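Local coordinates for extracellular protein containing a SCP domain (Bacillus anthracis, PDB 4IFA) that is of unknown function but is an extracellular protein that carries a CAP-type (SCP) domain and may contribute to virulence, at residues L131-S136 / L148-V153; Q156-V161 / R192-V197; Q223-T228 / T321-G326. One frame throughout, in Å; residues are numbered along the deposited sequence. Where two conformers were deposited one is given.

Contact 1 (L131-S136 / L148-V153); sequences LSHEIS and LSDTEV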
loop_
_atom_site.group_PDB
_atom_site.type_symbol
_atom_site.label_atom_id
_atom_site.label_comp_id
_atom_site.label_asym_id
_atom_site.label_seq_id
_atom_site.Cartn_x
_atom_site.Cartn_y
_atom_site.Cartn_z
ATOM N N LEU A 131 -8.721 6.387 19.149
ATOM C CA LEU A 131 -9.135 5.650 17.964
ATOM C C LEU A 131 -10.359 4.810 18.254
ATOM O O LEU A 131 -10.358 4.054 19.217
ATOM C CB LEU A 131 -7.982 4.746 17.568
ATOM C CG LEU A 131 -6.678 5.503 17.393
ATOM C CD1 LEU A 131 -5.486 4.568 17.265
ATOM C CD2 LEU A 131 -6.808 6.447 16.207
ATOM N N SER A 132 -11.413 4.958 17.451
ATOM C CA SER A 132 -12.695 4.253 17.704
ATOM C C SER A 132 -12.799 2.897 17.003
ATOM O O SER A 132 -12.201 2.702 15.940
ATOM C CB SER A 132 -13.845 5.125 17.206
ATOM O OG SER A 132 -15.099 4.519 17.506
ATOM N N HIS A 133 -13.584 1.980 17.573
ATOM C CA HIS A 133 -13.855 0.666 16.991
ATOM C C HIS A 133 -15.037 0.724 16.042
ATOM O O HIS A 133 -15.308 -0.253 15.350
ATOM C CB HIS A 133 -14.215 -0.349 18.070
ATOM C CG HIS A 133 -13.069 -0.737 18.943
ATOM N ND1 HIS A 133 -12.475 -1.980 18.875
ATOM C CD2 HIS A 133 -12.402 -0.050 19.900
ATOM C CE1 HIS A 133 -11.491 -2.040 19.755
ATOM N NE2 HIS A 133 -11.423 -0.881 20.389
ATOM N N GLU A 134 -15.741 1.850 16.025
ATOM C CA GLU A 134 -16.908 2.037 15.172
ATOM C C GLU A 134 -16.794 3.363 14.456
ATOM O O GLU A 134 -16.465 4.383 15.073
ATOM C CB GLU A 134 -18.192 2.047 16.012
ATOM C CG GLU A 134 -18.411 0.788 16.843
ATOM C CD GLU A 134 -18.559 -0.455 15.983
ATOM O OE1 GLU A 134 -19.072 -0.328 14.844
ATOM O OE2 GLU A 134 -18.169 -1.553 16.445
ATOM N N ILE A 135 -17.066 3.352 13.158
ATOM C CA ILE A 135 -17.033 4.558 12.351
ATOM C C ILE A 135 -18.373 4.613 11.630
ATOM O O ILE A 135 -18.762 3.637 10.981
ATOM C CB ILE A 135 -15.894 4.526 11.309
ATOM C CG1 ILE A 135 -14.499 4.419 11.969
ATOM C CG2 ILE A 135 -15.972 5.760 10.388
ATOM C CD1 ILE A 135 -14.045 5.665 12.712
ATOM N N SER A 136 -19.076 5.736 11.760
ATOM C CA SER A 136 -20.382 5.905 11.136
ATOM C C SER A 136 -20.361 7.081 10.168
ATOM O O SER A 136 -19.723 8.101 10.431
ATOM C CB SER A 136 -21.448 6.140 12.209
ATOM O OG SER A 136 -21.494 5.063 13.136
ATOM N N LEU A 148 -14.539 -2.115 13.314
ATOM C CA LEU A 148 -13.142 -2.545 13.317
ATOM C C LEU A 148 -12.896 -3.622 14.356
ATOM O O LEU A 148 -13.373 -3.515 15.484
ATOM C CB LEU A 148 -12.166 -1.385 13.588
ATOM C CG LEU A 148 -11.987 -0.306 12.517
ATOM C CD1 LEU A 148 -13.220 0.613 12.443
ATOM C CD2 LEU A 148 -10.711 0.489 12.811
ATOM N N SER A 149 -12.141 -4.646 13.976
ATOM C CA SER A 149 -11.722 -5.691 14.910
ATOM C C SER A 149 -10.615 -5.149 15.816
ATOM O O SER A 149 -10.023 -4.091 15.547
ATOM C CB SER A 149 -11.161 -6.891 14.152
ATOM O OG SER A 149 -9.956 -6.548 13.478
ATOM N N ASP A 150 -10.297 -5.897 16.865
ATOM C CA ASP A 150 -9.226 -5.486 17.778
ATOM C C ASP A 150 -7.913 -5.370 17.010
ATOM O O ASP A 150 -7.134 -4.440 17.232
ATOM C CB ASP A 150 -9.077 -6.483 18.940
ATOM C CG ASP A 150 -10.216 -6.395 19.953
ATOM O OD1 ASP A 150 -11.070 -5.486 19.851
ATOM O OD2 ASP A 150 -10.221 -7.226 20.878
ATOM N N THR A 151 -7.680 -6.293 16.084
ATOM C CA THR A 151 -6.465 -6.277 15.242
ATOM C C THR A 151 -6.391 -5.038 14.366
ATOM O O THR A 151 -5.338 -4.397 14.270
ATOM C CB THR A 151 -6.406 -7.556 14.387
ATOM O OG1 THR A 151 -6.446 -8.685 15.274
ATOM C CG2 THR A 151 -5.139 -7.614 13.513
ATOM N N GLU A 152 -7.500 -4.715 13.713
ATOM C CA GLU A 152 -7.585 -3.524 12.878
ATOM C C GLU A 152 -7.351 -2.218 13.668
ATOM O O GLU A 152 -6.697 -1.288 13.182
ATOM C CB GLU A 152 -8.921 -3.515 12.125
ATOM C CG GLU A 152 -8.943 -4.610 11.031
ATOM C CD GLU A 152 -10.322 -4.931 10.478
ATOM O OE1 GLU A 152 -11.342 -4.629 11.133
ATOM O OE2 GLU A 152 -10.381 -5.535 9.380
ATOM N N VAL A 153 -7.871 -2.150 14.896
ATOM C CA VAL A 153 -7.647 -0.979 15.715
ATOM C C VAL A 153 -6.136 -0.774 16.028
ATOM O O VAL A 153 -5.678 0.373 16.138
ATOM C CB VAL A 153 -8.512 -1.023 17.005
ATOM C CG1 VAL A 153 -8.073 0.017 18.044
ATOM C CG2 VAL A 153 -9.981 -0.845 16.641
HETATM O O HOH W 1 -16.068 -3.353 16.425
#
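Val153 lays its methyl CG2 over one face of the His133 imidazole. The methyl stands 3.7 Å from the ring centroid and 16° off the ring normal, a CH-pi contact. It is shifted toward the rim, and ND1 is the ring atom it approaches most closely. The two side chains cross at about a right angle. Val153 CG2 lies anti to its own carbonyl carbon, beside the backbone N, and this turns the methyl to the ring. At the imidazole edge, His133 CE1 lies 3.5 Å from Asp150 OD1. The carboxylate plane is turned 80° from the ring plane, so the two flat groups do not stack.

The backbones meet once. Leu148 N donates to His133 O at 2.9 Å, with an N-H...O angle of 155°. Leu148 CD1 packs beside His133 O and comes 4.0 Å from Ile135 CG1, and the two side chains cross obliquely. A water lies within hydrogen-bonding distance of both Glu134 OE2 and Leu148 O and can bridge the segments there.

A second shell fixes both partners. Ser132 OG donates to Glu134 O at 2.8 Å and ties the turn just before the strand. Ser149 and Glu152 form a capping box. Ser149 OG accepts from Glu152 N at 3.1 Å, while Ser149 N donates to Glu152 OE1. This fixes the first turn of helix 150-155, which carries Asp150 and Val153.

The contact thus joins the start of strand 134-139 to the loop and helix that follow its hairpin partner, strand 142-147. Ile135 pairs with Phe146 in that hairpin. Leu131 rests on Tyr122 and Tyr126 of helix 122-128, and Tyr122 OH is hydrogen-bonded to Val153 O.

Contact 2 (Q156-V161 / R192-V197); sequences QPLVPV and RPYQLV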
loop_
_atom_site.group_PDB
_atom_site.type_symbol
_atom_site.label_atom_id
_atom_site.label_comp_id
_atom_site.label_asym_id
_atom_site.label_seq_id
_atom_site.Cartn_x
_atom_site.Cartn_y
_atom_site.Cartn_z
ATOM N N GLN A 156 -4.340 -0.762 11.717
ATOM C CA GLN A 156 -4.799 0.155 10.675
ATOM C C GLN A 156 -6.082 0.896 11.041
ATOM O O GLN A 156 -7.073 0.849 10.302
ATOM C CB GLN A 156 -4.952 -0.593 9.347
ATOM C CG GLN A 156 -5.812 -1.862 9.480
ATOM C CD GLN A 156 -6.239 -2.458 8.157
ATOM O OE1 GLN A 156 -6.681 -1.742 7.264
ATOM N NE2 GLN A 156 -6.187 -3.787 8.058
ATOM N N PRO A 157 -6.056 1.593 12.198
ATOM C CA PRO A 157 -7.227 2.332 12.657
ATOM C C PRO A 157 -7.557 3.533 11.734
ATOM O O PRO A 157 -6.731 3.952 10.919
ATOM C CB PRO A 157 -6.811 2.809 14.066
ATOM C CG PRO A 157 -5.332 2.935 13.960
ATOM C CD PRO A 157 -4.925 1.746 13.141
ATOM N N LEU A 158 -8.758 4.086 11.926
ATOM C CA LEU A 158 -9.289 5.210 11.137
ATOM C C LEU A 158 -9.603 6.410 12.026
ATOM O O LEU A 158 -10.230 6.258 13.082
ATOM C CB LEU A 158 -10.572 4.780 10.413
ATOM C CG LEU A 158 -10.931 5.671 9.222
ATOM C CD1 LEU A 158 -9.997 5.430 7.997
ATOM C CD2 LEU A 158 -12.408 5.482 8.833
ATOM N N VAL A 159 -9.169 7.602 11.609
ATOM C CA VAL A 159 -9.414 8.845 12.359
ATOM C C VAL A 159 -10.033 9.871 11.407
ATOM O O VAL A 159 -9.592 10.003 10.263
ATOM C CB VAL A 159 -8.108 9.398 13.010
ATOM C CG1 VAL A 159 -7.132 9.852 11.964
ATOM C CG2 VAL A 159 -8.393 10.543 13.994
ATOM N N PRO A 160 -11.059 10.605 11.875
ATOM C CA PRO A 160 -11.703 11.584 11.026
ATOM C C PRO A 160 -10.793 12.794 10.836
ATOM O O PRO A 160 -10.053 13.157 11.769
ATOM C CB PRO A 160 -12.961 11.967 11.833
ATOM C CG PRO A 160 -12.637 11.623 13.243
ATOM C CD PRO A 160 -11.700 10.494 13.207
ATOM N N VAL A 161 -10.832 13.395 9.646
ATOM C CA VAL A 161 -10.057 14.593 9.326
ATOM C C VAL A 161 -11.039 15.520 8.580
ATOM O O VAL A 161 -12.030 15.022 8.048
ATOM C CB VAL A 161 -8.824 14.235 8.483
ATOM C CG1 VAL A 161 -8.026 15.458 8.157
ATOM C CG2 VAL A 161 -7.939 13.211 9.221
ATOM N N ARG A 192 -13.605 -0.152 1.448
ATOM C CA ARG A 192 -14.140 -1.033 2.526
ATOM C C ARG A 192 -13.046 -1.756 3.311
ATOM O O ARG A 192 -12.933 -2.968 3.273
ATOM C CB ARG A 192 -15.125 -2.066 1.962
ATOM C CG ARG A 192 -16.294 -1.438 1.259
ATOM C CD ARG A 192 -17.427 -2.432 1.020
ATOM N NE ARG A 192 -18.552 -1.828 0.295
ATOM C CZ ARG A 192 -19.751 -2.395 0.141
ATOM N NH1 ARG A 192 -20.019 -3.590 0.669
ATOM N NH2 ARG A 192 -20.703 -1.762 -0.542
ATOM N N PRO A 193 -12.233 -1.004 4.053
ATOM C CA PRO A 193 -11.124 -1.665 4.743
ATOM C C PRO A 193 -11.505 -2.565 5.907
ATOM O O PRO A 193 -10.674 -3.366 6.342
ATOM C CB PRO A 193 -10.282 -0.510 5.266
ATOM C CG PRO A 193 -10.981 0.700 4.956
ATOM C CD PRO A 193 -12.160 0.461 4.121
ATOM N N TYR A 194 -12.733 -2.423 6.412
ATOM C CA TYR A 194 -13.208 -3.182 7.557
ATOM C C TYR A 194 -14.616 -3.726 7.267
ATOM O O TYR A 194 -15.234 -3.370 6.262
ATOM C CB TYR A 194 -13.305 -2.270 8.786
ATOM C CG TYR A 194 -12.210 -1.215 8.894
ATOM C CD1 TYR A 194 -10.891 -1.562 9.202
ATOM C CD2 TYR A 194 -12.503 0.128 8.712
ATOM C CE1 TYR A 194 -9.886 -0.592 9.294
ATOM C CE2 TYR A 194 -11.501 1.118 8.827
ATOM C CZ TYR A 194 -10.215 0.753 9.108
ATOM O OH TYR A 194 -9.278 1.764 9.207
ATOM N N GLN A 195 -15.103 -4.574 8.171
ATOM C CA GLN A 195 -16.448 -5.114 8.091
ATOM C C GLN A 195 -17.431 -3.948 8.048
ATOM O O GLN A 195 -17.300 -3.010 8.832
ATOM C CB GLN A 195 -16.710 -6.024 9.289
ATOM C CG GLN A 195 -18.133 -6.579 9.362
ATOM C CD GLN A 195 -18.261 -7.714 10.359
ATOM O OE1 GLN A 195 -17.662 -8.781 10.187
ATOM N NE2 GLN A 195 -19.070 -7.507 11.386
ATOM N N LEU A 196 -18.415 -4.011 7.144
ATOM C CA LEU A 196 -19.369 -2.910 6.945
ATOM C C LEU A 196 -20.837 -3.316 7.057
ATOM O O LEU A 196 -21.288 -4.253 6.388
ATOM C CB LEU A 196 -19.143 -2.270 5.561
ATOM C CG LEU A 196 -20.102 -1.137 5.128
ATOM C CD1 LEU A 196 -19.908 0.158 5.914
ATOM C CD2 LEU A 196 -19.948 -0.851 3.643
ATOM N N VAL A 197 -21.575 -2.590 7.901
ATOM C CA VAL A 197 -23.018 -2.782 8.074
ATOM C C VAL A 197 -23.657 -1.545 7.435
ATOM O O VAL A 197 -23.252 -0.420 7.744
ATOM C CB VAL A 197 -23.408 -2.886 9.559
ATOM C CG1 VAL A 197 -24.896 -3.145 9.693
ATOM C CG2 VAL A 197 -22.614 -3.991 10.254
HETATM O O HOH W 2 -8.396 -4.506 6.637
#
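Gln156 meets Tyr194 where two antiparallel sheets of the CAP-associated N-terminal region come together. Strand 158-161 is an edge strand of the seven-stranded sheet. Strand 195-198 is an edge strand of the small three-stranded sheet. The contact is made by the residues that lead into these strands and by the first residue of strand 158-161.

Gln156 follows helix 150-155 and is the first residue to leave helical backbone angles. Its carbonyl turns to Tyr194, and Tyr194 OH donates to Gln156 O. The phenol oxygen lies in the carbonyl plane, and the C=O...O angle is 155°. Gln156 O also lies in the plane of the phenol ring, at its edge. The Gln156 side chain runs past the ring in the opposite direction, with amide and ring planes 58° apart. Its CG sits between the backbone N and the carbonyl carbon (chi1 52°), and the chain is extended beyond. Gln156 OE1 comes 4.0 Å from Tyr194 CE1. A water bridges the other amide atom to the second segment: it donates to Pro193 O at 2.6 Å and takes a weak bond from Gln156 NE2.

Pro157 has its CB directed away from the second segment, and its side chain packs on Leu131. Its backbone pairs with Leu168 of strand 164-171. Leu158 then points back. Its CB lies 3.5 Å from Tyr194 OH and 4.1 Å from Tyr194 CE2, so it packs at the hydroxyl end of the ring. Leu158 also packs on Leu188 of helix 185-191 and on Trp165. From Val159 onward the strand diverges from the second segment.

One face of the phenol is covered from its own segment. Pro193 CB sits over the centre of that face, 3.9 Å above the Tyr194 plane. At the far end of the ring, Tyr194 OH stands 2.6 Å from Gln156 O.

Contact 3 (Q223-T228 / T321-G326); sequences QIFDLT and TGLGVG
Ile224 and Val325 pack in the core of the CAP domain, where helix 210-234 lies against the mixed four-stranded sheet. This is the interface between one helical layer and the sheet of the alpha-beta-alpha sandwich known for the family. The axes of helix 223-228 and strand 322-326 approach to 8.6 Å and run roughly antiparallel, with 146° between their N-to-C directions.

The close-packed part is apolar. Ile224 CG2 touches both methyls of Val325 and is 3.9 Å from Val325 CG2. Val325 CG1 also faces Ile224 CB and CD1, so the valine spreads both branches over the isoleucine. Tyr332 and Gln334 of strand 331-338 lie beside Ile224. One turn on, Thr228 and Leu323 meet tip to tip, with Thr228 CG2 4.0 Å from Leu323 CD2. Gly322, Gly324 and Gly326 alternate with these residues and put no side chain on the far face of the strand.

The more open side is at Phe225, which is partly exposed although its contact is as close. Its CG is anti to the backbone N (chi1 175°), which sends the ring outward from the helix, beside Leu323. The ring and Leu323 slide past each other in opposite directions, and Phe225 CD1 lies 3.9 Å from Leu323 CD2. Trp242 meets the Phe225 ring edge-to-face.

Thr228 is buried, and its hydroxyl bonds back to its own helix. Ile224 O accepts from Thr228 N and from Thr228 OG1, which reach it from opposite faces of the carbonyl plane. The Thr228 OG1 to Ile224 O bond is 2.8 Å long.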
loop_
_atom_site.group_PDB
_atom_site.type_symbol
_atom_site.label_atom_id
_atom_site.label_comp_id
_atom_site.label_asym_id
_atom_site.label_seq_id
_atom_site.Cartn_x
_atom_site.Cartn_y
_atom_site.Cartn_z
ATOM N N GLN A 223 3.795 -0.628 -7.113
ATOM C CA GLN A 223 3.622 -0.030 -5.760
ATOM C C GLN A 223 4.153 -0.997 -4.701
ATOM O O GLN A 223 4.881 -0.592 -3.797
ATOM C CB GLN A 223 2.179 0.350 -5.476
ATOM C CG GLN A 223 1.665 1.446 -6.390
ATOM C CD GLN A 223 0.233 1.721 -6.190
ATOM O OE1 GLN A 223 -0.361 1.476 -5.154
ATOM N NE2 GLN A 223 -0.354 2.327 -7.214
ATOM N N ILE A 224 3.801 -2.280 -4.791
ATOM C CA ILE A 224 4.326 -3.225 -3.815
ATOM C C ILE A 224 5.849 -3.219 -3.868
ATOM O O ILE A 224 6.515 -3.306 -2.818
ATOM C CB ILE A 224 3.749 -4.658 -4.026
ATOM C CG1 ILE A 224 2.290 -4.690 -3.588
ATOM C CG2 ILE A 224 4.592 -5.715 -3.255
ATOM C CD1 ILE A 224 1.527 -5.971 -4.044
ATOM N N PHE A 225 6.432 -3.254 -5.050
ATOM C CA PHE A 225 7.889 -3.209 -5.176
ATOM C C PHE A 225 8.539 -2.017 -4.486
ATOM O O PHE A 225 9.407 -2.173 -3.618
ATOM C CB PHE A 225 8.301 -3.304 -6.642
ATOM C CG PHE A 225 9.757 -3.138 -6.868
ATOM C CD1 PHE A 225 10.658 -4.197 -6.639
ATOM C CD2 PHE A 225 10.275 -1.933 -7.294
ATOM C CE1 PHE A 225 12.029 -4.027 -6.837
ATOM C CE2 PHE A 225 11.646 -1.777 -7.491
ATOM C CZ PHE A 225 12.514 -2.829 -7.270
ATOM N N ASP A 226 8.099 -0.829 -4.837
ATOM C CA ASP A 226 8.681 0.369 -4.237
ATOM C C ASP A 226 8.456 0.423 -2.724
ATOM O O ASP A 226 9.359 0.813 -1.972
ATOM C CB ASP A 226 8.080 1.623 -4.865
ATOM C CG ASP A 226 8.558 1.885 -6.251
ATOM O OD1 ASP A 226 9.677 1.484 -6.614
ATOM O OD2 ASP A 226 7.827 2.580 -7.026
ATOM N N LEU A 227 7.257 0.053 -2.266
ATOM C CA LEU A 227 6.945 0.148 -0.855
ATOM C C LEU A 227 7.696 -0.933 -0.077
ATOM O O LEU A 227 7.968 -0.756 1.100
ATOM C CB LEU A 227 5.418 0.093 -0.668
ATOM C CG LEU A 227 4.650 1.258 -1.270
ATOM C CD1 LEU A 227 3.131 0.946 -1.227
ATOM C CD2 LEU A 227 4.983 2.519 -0.470
ATOM N N THR A 228 8.034 -2.046 -0.736
ATOM C CA THR A 228 8.884 -3.079 -0.090
ATOM C C THR A 228 10.280 -2.465 0.107
ATOM O O THR A 228 10.884 -2.705 1.142
ATOM C CB THR A 228 8.959 -4.382 -0.914
ATOM O OG1 THR A 228 7.649 -4.987 -0.897
ATOM C CG2 THR A 228 9.903 -5.390 -0.290
ATOM N N THR A 321 18.313 -10.465 -2.989
ATOM C CA THR A 321 18.820 -9.403 -3.822
ATOM C C THR A 321 17.820 -8.866 -4.820
ATOM O O THR A 321 17.965 -7.724 -5.277
ATOM C CB THR A 321 20.066 -9.864 -4.609
ATOM O OG1 THR A 321 19.759 -10.986 -5.454
ATOM C CG2 THR A 321 21.181 -10.251 -3.639
ATOM N N GLY A 322 16.816 -9.662 -5.176
ATOM C CA GLY A 322 15.855 -9.307 -6.209
ATOM C C GLY A 322 14.435 -9.627 -5.785
ATOM O O GLY A 322 14.186 -10.417 -4.880
ATOM N N LEU A 323 13.497 -9.029 -6.502
ATOM C CA LEU A 323 12.074 -9.178 -6.263
ATOM C C LEU A 323 11.289 -9.021 -7.528
ATOM O O LEU A 323 11.483 -8.055 -8.261
ATOM C CB LEU A 323 11.568 -8.142 -5.241
ATOM C CG LEU A 323 10.087 -8.066 -4.909
ATOM C CD1 LEU A 323 9.554 -9.399 -4.406
ATOM C CD2 LEU A 323 9.806 -6.918 -3.939
ATOM N N GLY A 324 10.402 -9.972 -7.784
ATOM C CA GLY A 324 9.392 -9.802 -8.832
ATOM C C GLY A 324 8.043 -9.898 -8.125
ATOM O O GLY A 324 7.818 -10.719 -7.242
ATOM N N VAL A 325 7.116 -9.035 -8.500
ATOM C CA VAL A 325 5.770 -9.011 -7.922
ATOM C C VAL A 325 4.808 -9.292 -9.054
ATOM O O VAL A 325 4.921 -8.705 -10.110
ATOM C CB VAL A 325 5.420 -7.624 -7.291
ATOM C CG1 VAL A 325 4.099 -7.707 -6.573
ATOM C CG2 VAL A 325 6.526 -7.123 -6.304
ATOM N N GLY A 326 3.830 -10.152 -8.787
ATOM C CA GLY A 326 2.798 -10.492 -9.777
ATOM C C GLY A 326 1.428 -10.425 -9.141
ATOM O O GLY A 326 1.188 -11.046 -8.110
#

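Contacts 1 and 2 are neighbours in the CAP-associated N-terminal region, with centres 7 Å apart. They touch: Tyr194 packs on Leu148 and Glu152. Helix 150-155 leads straight into strand 158-161, and both contacts reach the three-stranded sheet. Contact 3 belongs to the CAP domain, with its centre about 30 Å from that of contact 1 and 27 Å from that of contact 2. Contact 1 is partly buried and mixes a ring face, a backbone bond and water. Contact 2 is buried and centres on one phenol bond. Contact 3 is buried and apolar between its segments.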